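Local coordinates for DNA topoisomerase 2-associated protein PAT1 (Saccharomyces cerevisiae, PDB 5LMG) that activates mRNA decapping and represses translation, its C-terminal domain binding a short peptide motif of the decapping enzyme Dcp2, at residues Asp117-Phe129 with Phe171-Leu184. The protein carries 2 engineered substitutions. Numbering follows the deposited sequence.
Sequences DKQQKLKILQKIF and FLSNNSNFIEIMGL. With MG (magnesium ion), chain N.
Phe-171 is a knob from the end of helix 151-174, set among Lys-118, Lys-121, Leu-122 and Leu-125 of helix 118-130. Its CG lies anti to the backbone N (chi1 171°), which carries the ring out to that helix. Lys-121 CB makes an off-centre CH-pi contact, 4.1 Å from the Phe-171 ring centroid. Leu-125 CD1 meets Phe-171 CD2 at 3.7 Å. An alanine in place of Phe-171 would probably leave a gap between these four residues and Lys-121 with no ring to pack on. Leu-184 is a second knob, among Leu-122, Leu-125, Gln-126 and Phe-129; its CD2 lies 3.8 Å from Gln-126 CG. At the partly exposed end, Lys-118 stretches past Asn-175, with CE 3.3 Å from Asn-175 O. Lys-118 NZ forms a salt bridge with Glu-180 OE1 at 3.5 Å. Asn-177 and Glu-180 form a capping box, whose bond from Asn-177 N to Glu-180 OE1 is weak. Asp-117 and Gln-120 form another; Asp-117 OD2 also binds a magnesium ion at 2.2 Å. Helices 118-130 and 178-191 run roughly parallel, 25° apart in their local segments, consistent with a family placed in the TPR clan of helical-repeat proteins. Beyond them, Phe-129 packs on helix 201-216, and Ile-124 reaches Trp-81 of helix 78-82.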
# COMPACT_ATOMS: atom_id res chain seq x y z
N ASP A 117 -18.57 7.56 15.21
CA ASP A 117 -19.16 6.23 15.33
C ASP A 117 -18.81 5.41 14.08
O ASP A 117 -18.13 5.94 13.18
CB ASP A 117 -20.67 6.27 15.65
CG ASP A 117 -21.61 6.82 14.58
OD1 ASP A 117 -21.18 6.93 13.41
OD2 ASP A 117 -22.77 7.12 14.91
N LYS A 118 -19.24 4.13 14.03
CA LYS A 118 -18.94 3.19 12.95
C LYS A 118 -19.35 3.70 11.55
O LYS A 118 -18.50 3.70 10.64
CB LYS A 118 -19.54 1.81 13.25
CG LYS A 118 -19.12 0.70 12.29
CD LYS A 118 -19.91 -0.58 12.54
CE LYS A 118 -20.06 -1.41 11.29
NZ LYS A 118 -20.66 -2.74 11.57
N GLN A 119 -20.61 4.13 11.37
CA GLN A 119 -21.13 4.60 10.08
C GLN A 119 -20.43 5.87 9.57
O GLN A 119 -20.26 6.02 8.36
CB GLN A 119 -22.66 4.76 10.09
CG GLN A 119 -23.46 3.44 10.17
CD GLN A 119 -23.08 2.40 9.12
OE1 GLN A 119 -22.60 1.31 9.43
NE2 GLN A 119 -23.28 2.73 7.85
N GLN A 120 -20.02 6.76 10.49
CA GLN A 120 -19.28 7.99 10.15
C GLN A 120 -17.89 7.63 9.62
O GLN A 120 -17.49 8.13 8.56
CB GLN A 120 -19.18 8.93 11.37
CG GLN A 120 -20.46 9.70 11.66
CD GLN A 120 -20.36 10.49 12.94
OE1 GLN A 120 -19.80 10.04 13.94
NE2 GLN A 120 -20.91 11.69 12.94
N LYS A 121 -17.18 6.71 10.33
CA LYS A 121 -15.87 6.18 9.96
C LYS A 121 -15.95 5.45 8.60
O LYS A 121 -15.04 5.58 7.78
CB LYS A 121 -15.35 5.22 11.05
CG LYS A 121 -14.98 5.88 12.37
CD LYS A 121 -14.67 4.81 13.42
CE LYS A 121 -14.23 5.40 14.73
NZ LYS A 121 -13.91 4.33 15.71
N LEU A 122 -17.03 4.66 8.38
CA LEU A 122 -17.26 3.93 7.14
C LEU A 122 -17.48 4.91 5.98
O LEU A 122 -16.92 4.70 4.90
CB LEU A 122 -18.44 2.94 7.30
CG LEU A 122 -18.58 1.74 6.34
CD1 LEU A 122 -19.64 1.98 5.31
CD2 LEU A 122 -17.26 1.27 5.74
N LYS A 123 -18.21 6.02 6.22
CA LYS A 123 -18.45 7.08 5.23
C LYS A 123 -17.14 7.76 4.77
O LYS A 123 -17.01 8.11 3.60
CB LYS A 123 -19.43 8.13 5.76
CG LYS A 123 -20.89 7.76 5.56
CD LYS A 123 -21.81 8.85 6.12
CE LYS A 123 -23.27 8.52 5.98
NZ LYS A 123 -23.74 8.64 4.57
N ILE A 124 -16.18 7.92 5.70
CA ILE A 124 -14.86 8.48 5.42
C ILE A 124 -14.09 7.54 4.48
O ILE A 124 -13.58 8.00 3.45
CB ILE A 124 -14.08 8.84 6.71
CG1 ILE A 124 -14.69 10.12 7.37
CG2 ILE A 124 -12.56 8.99 6.44
CD1 ILE A 124 -14.12 10.56 8.70
N LEU A 125 -14.04 6.23 4.82
CA LEU A 125 -13.38 5.19 4.02
C LEU A 125 -14.00 5.12 2.61
O LEU A 125 -13.26 5.09 1.62
CB LEU A 125 -13.46 3.81 4.71
CG LEU A 125 -12.75 3.50 6.05
CD1 LEU A 125 -11.92 2.24 5.93
CD2 LEU A 125 -11.94 4.66 6.63
N GLN A 126 -15.36 5.14 2.53
CA GLN A 126 -16.12 5.13 1.27
C GLN A 126 -15.71 6.33 0.41
O GLN A 126 -15.45 6.15 -0.78
CB GLN A 126 -17.64 5.17 1.53
CG GLN A 126 -18.23 3.84 2.00
CD GLN A 126 -19.71 3.90 2.31
OE1 GLN A 126 -20.21 4.84 2.95
NE2 GLN A 126 -20.43 2.85 1.96
N LYS A 127 -15.62 7.54 1.01
CA LYS A 127 -15.21 8.77 0.32
C LYS A 127 -13.79 8.62 -0.26
O LYS A 127 -13.60 8.88 -1.45
CB LYS A 127 -15.27 9.98 1.28
CG LYS A 127 -15.15 11.34 0.58
CD LYS A 127 -16.50 11.87 0.11
CE LYS A 127 -16.68 11.77 -1.38
NZ LYS A 127 -18.09 12.02 -1.75
N ILE A 128 -12.82 8.18 0.58
CA ILE A 128 -11.41 7.97 0.21
C ILE A 128 -11.30 7.02 -1.00
O ILE A 128 -10.68 7.39 -1.99
CB ILE A 128 -10.54 7.50 1.42
CG1 ILE A 128 -10.42 8.61 2.50
CG2 ILE A 128 -9.15 7.00 0.96
CD1 ILE A 128 -9.78 8.17 3.85
N PHE A 129 -11.96 5.84 -0.94
CA PHE A 129 -11.92 4.86 -2.03
C PHE A 129 -12.65 5.33 -3.30
O PHE A 129 -12.19 5.04 -4.40
CB PHE A 129 -12.40 3.47 -1.56
CG PHE A 129 -11.38 2.75 -0.71
CD1 PHE A 129 -10.23 2.22 -1.28
CD2 PHE A 129 -11.57 2.62 0.66
CE1 PHE A 129 -9.27 1.59 -0.48
CE2 PHE A 129 -10.61 1.99 1.45
CZ PHE A 129 -9.47 1.47 0.88
N PHE A 171 -9.54 -0.03 11.90
CA PHE A 171 -10.99 0.03 11.71
C PHE A 171 -11.56 -1.23 11.00
O PHE A 171 -12.59 -1.74 11.44
CB PHE A 171 -11.41 1.32 10.99
CG PHE A 171 -12.87 1.35 10.57
CD1 PHE A 171 -13.87 1.57 11.51
CD2 PHE A 171 -13.24 1.14 9.25
CE1 PHE A 171 -15.22 1.58 11.13
CE2 PHE A 171 -14.59 1.14 8.87
CZ PHE A 171 -15.57 1.36 9.81
N LEU A 172 -10.92 -1.70 9.91
CA LEU A 172 -11.39 -2.87 9.16
C LEU A 172 -11.21 -4.19 9.93
O LEU A 172 -12.01 -5.11 9.78
CB LEU A 172 -10.74 -2.95 7.76
CG LEU A 172 -11.12 -1.85 6.76
CD1 LEU A 172 -10.36 -2.01 5.48
CD2 LEU A 172 -12.62 -1.85 6.45
N SER A 173 -10.15 -4.25 10.76
CA SER A 173 -9.80 -5.41 11.58
C SER A 173 -10.81 -5.61 12.71
O SER A 173 -10.99 -6.74 13.15
CB SER A 173 -8.41 -5.21 12.18
OG SER A 173 -8.07 -6.23 13.10
N ASN A 174 -11.46 -4.52 13.16
CA ASN A 174 -12.40 -4.49 14.28
C ASN A 174 -13.88 -4.24 13.95
O ASN A 174 -14.72 -4.99 14.43
CB ASN A 174 -11.94 -3.43 15.30
CG ASN A 174 -10.67 -3.78 16.04
OD1 ASN A 174 -10.62 -4.73 16.82
ND2 ASN A 174 -9.63 -2.98 15.84
N ASN A 175 -14.19 -3.17 13.19
CA ASN A 175 -15.56 -2.72 12.91
C ASN A 175 -16.08 -2.91 11.46
O ASN A 175 -16.82 -2.05 10.97
CB ASN A 175 -15.72 -1.25 13.33
CG ASN A 175 -15.46 -0.97 14.79
OD1 ASN A 175 -16.38 -1.00 15.62
ND2 ASN A 175 -14.22 -0.63 15.12
N SER A 176 -15.75 -4.03 10.79
CA SER A 176 -16.28 -4.23 9.44
C SER A 176 -16.70 -5.67 9.15
O SER A 176 -15.96 -6.61 9.46
CB SER A 176 -15.32 -3.72 8.38
OG SER A 176 -14.19 -4.57 8.25
N ASN A 177 -17.89 -5.82 8.55
CA ASN A 177 -18.48 -7.09 8.14
C ASN A 177 -18.27 -7.32 6.63
O ASN A 177 -17.75 -6.43 5.95
CB ASN A 177 -19.98 -7.13 8.51
CG ASN A 177 -20.80 -5.96 8.04
OD1 ASN A 177 -20.94 -5.68 6.84
ND2 ASN A 177 -21.41 -5.27 8.99
N PHE A 178 -18.66 -8.51 6.13
CA PHE A 178 -18.51 -8.92 4.72
C PHE A 178 -19.07 -7.88 3.73
O PHE A 178 -18.33 -7.40 2.88
CB PHE A 178 -19.13 -10.31 4.50
CG PHE A 178 -18.95 -10.88 3.11
CD1 PHE A 178 -17.74 -11.44 2.71
CD2 PHE A 178 -20.01 -10.91 2.21
CE1 PHE A 178 -17.58 -11.98 1.43
CE2 PHE A 178 -19.85 -11.45 0.93
CZ PHE A 178 -18.64 -11.98 0.55
N ILE A 179 -20.37 -7.51 3.88
CA ILE A 179 -21.06 -6.54 3.02
C ILE A 179 -20.27 -5.22 2.89
O ILE A 179 -20.11 -4.72 1.77
CB ILE A 179 -22.53 -6.32 3.51
CG1 ILE A 179 -23.40 -7.59 3.30
CG2 ILE A 179 -23.18 -5.08 2.85
CD1 ILE A 179 -24.65 -7.71 4.22
N GLU A 180 -19.78 -4.68 4.02
CA GLU A 180 -19.05 -3.42 4.09
C GLU A 180 -17.69 -3.46 3.36
O GLU A 180 -17.42 -2.55 2.58
CB GLU A 180 -18.91 -2.94 5.54
CG GLU A 180 -20.23 -2.41 6.12
CD GLU A 180 -20.33 -2.31 7.63
OE1 GLU A 180 -19.42 -2.83 8.33
OE2 GLU A 180 -21.34 -1.75 8.12
N ILE A 181 -16.87 -4.52 3.59
CA ILE A 181 -15.57 -4.72 2.91
C ILE A 181 -15.78 -4.88 1.40
O ILE A 181 -15.08 -4.24 0.62
CB ILE A 181 -14.74 -5.89 3.52
CG1 ILE A 181 -14.40 -5.62 5.00
CG2 ILE A 181 -13.45 -6.17 2.71
CD1 ILE A 181 -14.42 -6.85 5.87
N MET A 182 -16.79 -5.70 1.00
CA MET A 182 -17.15 -5.92 -0.41
C MET A 182 -17.53 -4.57 -1.04
O MET A 182 -17.04 -4.25 -2.12
CB MET A 182 -18.26 -6.97 -0.58
CG MET A 182 -17.84 -8.40 -0.20
SD MET A 182 -16.38 -9.03 -1.08
CE MET A 182 -15.28 -9.26 0.26
N GLY A 183 -18.30 -3.77 -0.28
CA GLY A 183 -18.69 -2.42 -0.67
C GLY A 183 -17.50 -1.53 -1.00
O GLY A 183 -17.50 -0.85 -2.03
N LEU A 184 -16.45 -1.55 -0.15
CA LEU A 184 -15.24 -0.74 -0.35
C LEU A 184 -14.43 -1.17 -1.56
O LEU A 184 -13.91 -0.32 -2.28
CB LEU A 184 -14.35 -0.70 0.92
CG LEU A 184 -14.97 -0.08 2.20
CD1 LEU A 184 -14.02 -0.23 3.37
CD2 LEU A 184 -15.30 1.40 2.01
MG MG N . -24.53 7.72 13.83
O HOH W 1 -23.53 7.64 11.94
O HOH W 2 -24.00 9.97 14.00